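Local atomic coordinates of fatty acid CoA ligase (Marinactinospora thermotolerans, PDB entry 6SQ8), a protein that belongs to the ANL superfamily of AMP-binding enzymes and binds adenosine monophosphate. Residues A54-N59 against A109-L114. Residues are numbered along the deposited sequence; the frame is centred on the assembly and turned at random.
Sequences ACLHAN and ARAADL
Leu-56 makes this contact mainly with a single methyl: its CD2 makes all the closest approaches of segment 54-59 to residues 109-114. On the helix, three residues a turn apart or adjacent, Arg-110, Ala-111 and Leu-114, receive it. CD2 comes up against the helix backbone itself, 3.9 Å from the N of Ala-111, and the CB of that same alanine lies beside it at 4.1 Å. Leu-114, one turn on from Arg-110, reaches in with its own branch end, and the two leucines meet methyl to methyl, CD2 of Leu-56 to CD1 of Leu-114 at 4.0 Å. What carries the Leu-56 branch out to the helix is its first torsion, which sets CG opposite the backbone N (chi1 -173°); CD1 of Leu-56 sits farther back, near CG of Arg-110.

The strand is the penultimate one in the 76-79, 52-56, 98-103, 122-125, 133-134 parallel sheet, and helix 108-117 packs on one face of it, running roughly against the strand at 143° with the segment axes 10.4 Å apart. Phe-103 of the adjoining strand 98-103 touches both Leu-56 and Ala-111, while Ile-93 and Ala-90 of helix 86-95 lie against Leu-114, so the apolar layer continues past both segments.

Arg-110 takes part through its aliphatic stem alone. Its CG sits 4.0 Å from CD2 of Leu-56, the two side chains crossing at about a right angle; beyond CG the chain bends twice, at chi2 (55°) and chi3, and leads the guanidinium away from the leucine. There NH1 is hydrogen-bonded to OE1 of Gln-89 and to the carbonyl O of Ala-84. No hydrogen bond joins the two segments.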
loop_
_atom_site.group_PDB
_atom_site.type_symbol
_atom_site.label_atom_id
_atom_site.label_comp_id
_atom_site.label_asym_id
_atom_site.label_seq_id
_atom_site.Cartn_x
_atom_site.Cartn_y
_atom_site.Cartn_z
ATOM N N ALA A 54 -1.258 7.795 18.430
ATOM C CA ALA A 54 -1.907 6.607 17.876
ATOM C C ALA A 54 -3.366 6.940 17.526
ATOM O O ALA A 54 -4.086 7.488 18.342
ATOM C CB ALA A 54 -1.830 5.459 18.848
ATOM N N CYS A 55 -3.788 6.596 16.310
ATOM C CA CYS A 55 -5.070 6.971 15.822
ATOM C C CYS A 55 -5.802 5.747 15.277
ATOM O O CYS A 55 -5.289 5.026 14.415
ATOM C CB CYS A 55 -4.945 8.029 14.746
ATOM S SG CYS A 55 -4.191 9.559 15.353
ATOM N N LEU A 56 -7.014 5.538 15.808
ATOM C CA LEU A 56 -7.889 4.419 15.488
ATOM C C LEU A 56 -9.205 4.974 14.937
ATOM O O LEU A 56 -9.986 5.590 15.662
ATOM C CB LEU A 56 -8.112 3.630 16.778
ATOM C CG LEU A 56 -8.872 2.317 16.635
ATOM C CD1 LEU A 56 -8.066 1.266 15.889
ATOM C CD2 LEU A 56 -9.256 1.794 18.007
ATOM N N HIS A 57 -9.437 4.776 13.639
ATOM C CA HIS A 57 -10.583 5.384 12.974
ATOM C C HIS A 57 -10.967 4.584 11.739
ATOM O O HIS A 57 -10.228 3.744 11.277
ATOM C CB HIS A 57 -10.257 6.820 12.569
ATOM C CG HIS A 57 -9.018 6.922 11.742
ATOM N ND1 HIS A 57 -7.844 7.437 12.249
ATOM C CD2 HIS A 57 -8.749 6.530 10.480
ATOM C CE1 HIS A 57 -6.919 7.399 11.320
ATOM N NE2 HIS A 57 -7.445 6.827 10.237
ATOM N N ALA A 58 -12.144 4.898 11.212
ATOM C CA ALA A 58 -12.613 4.387 9.939
ATOM C C ALA A 58 -12.217 5.387 8.839
ATOM O O ALA A 58 -11.438 6.292 9.081
ATOM C CB ALA A 58 -14.108 4.191 10.028
ATOM N N ASN A 59 -12.750 5.216 7.626
ATOM C CA ASN A 59 -12.501 6.145 6.539
ATOM C C ASN A 59 -13.508 7.287 6.633
ATOM O O ASN A 59 -14.471 7.309 5.889
ATOM C CB ASN A 59 -12.552 5.468 5.167
ATOM C CG ASN A 59 -11.280 4.718 4.827
ATOM O OD1 ASN A 59 -10.555 4.278 5.729
ATOM N ND2 ASN A 59 -11.005 4.586 3.533
ATOM N N ALA A 109 -15.074 -0.304 21.132
ATOM C CA ALA A 109 -14.866 -1.681 21.543
ATOM C C ALA A 109 -13.376 -2.028 21.449
ATOM O O ALA A 109 -12.786 -2.504 22.410
ATOM C CB ALA A 109 -15.704 -2.617 20.700
ATOM N N ARG A 110 -12.783 -1.763 20.282
ATOM C CA ARG A 110 -11.378 -2.076 20.028
ATOM C C ARG A 110 -10.475 -1.174 20.881
ATOM O O ARG A 110 -9.433 -1.614 21.353
ATOM C CB ARG A 110 -11.066 -1.957 18.534
ATOM C CG ARG A 110 -9.604 -2.189 18.187
ATOM C CD ARG A 110 -9.035 -3.518 18.672
ATOM N NE ARG A 110 -9.634 -4.662 18.005
ATOM C CZ ARG A 110 -9.171 -5.220 16.888
ATOM N NH1 ARG A 110 -8.070 -4.763 16.314
ATOM N NH2 ARG A 110 -9.822 -6.231 16.339
ATOM N N ALA A 111 -10.880 0.081 21.074
ATOM C CA ALA A 111 -10.091 1.030 21.859
ATOM C C ALA A 111 -9.947 0.510 23.298
ATOM O O ALA A 111 -8.861 0.553 23.883
ATOM C CB ALA A 111 -10.706 2.419 21.825
ATOM N N ALA A 112 -11.067 0.043 23.858
ATOM C CA ALA A 112 -11.120 -0.487 25.217
ATOM C C ALA A 112 -10.216 -1.722 25.305
ATOM O O ALA A 112 -9.334 -1.800 26.155
ATOM C CB ALA A 112 -12.549 -0.801 25.588
ATOM N N ASP A 113 -10.436 -2.661 24.383
ATOM C CA ASP A 113 -9.627 -3.862 24.219
ATOM C C ASP A 113 -8.133 -3.504 24.282
ATOM O O ASP A 113 -7.364 -4.140 25.005
ATOM C CB ASP A 113 -9.997 -4.535 22.895
ATOM C CG ASP A 113 -9.833 -6.033 22.840
ATOM O OD1 ASP A 113 -8.979 -6.558 23.608
ATOM O OD2 ASP A 113 -10.517 -6.643 21.980
ATOM N N LEU A 114 -7.734 -2.481 23.513
ATOM C CA LEU A 114 -6.340 -2.029 23.400
ATOM C C LEU A 114 -5.834 -1.554 24.764
ATOM O O LEU A 114 -4.700 -1.855 25.149
ATOM C CB LEU A 114 -6.239 -0.900 22.362
ATOM C CG LEU A 114 -6.123 -1.364 20.908
ATOM C CD1 LEU A 114 -6.344 -0.225 19.928
ATOM C CD2 LEU A 114 -4.787 -2.030 20.637
#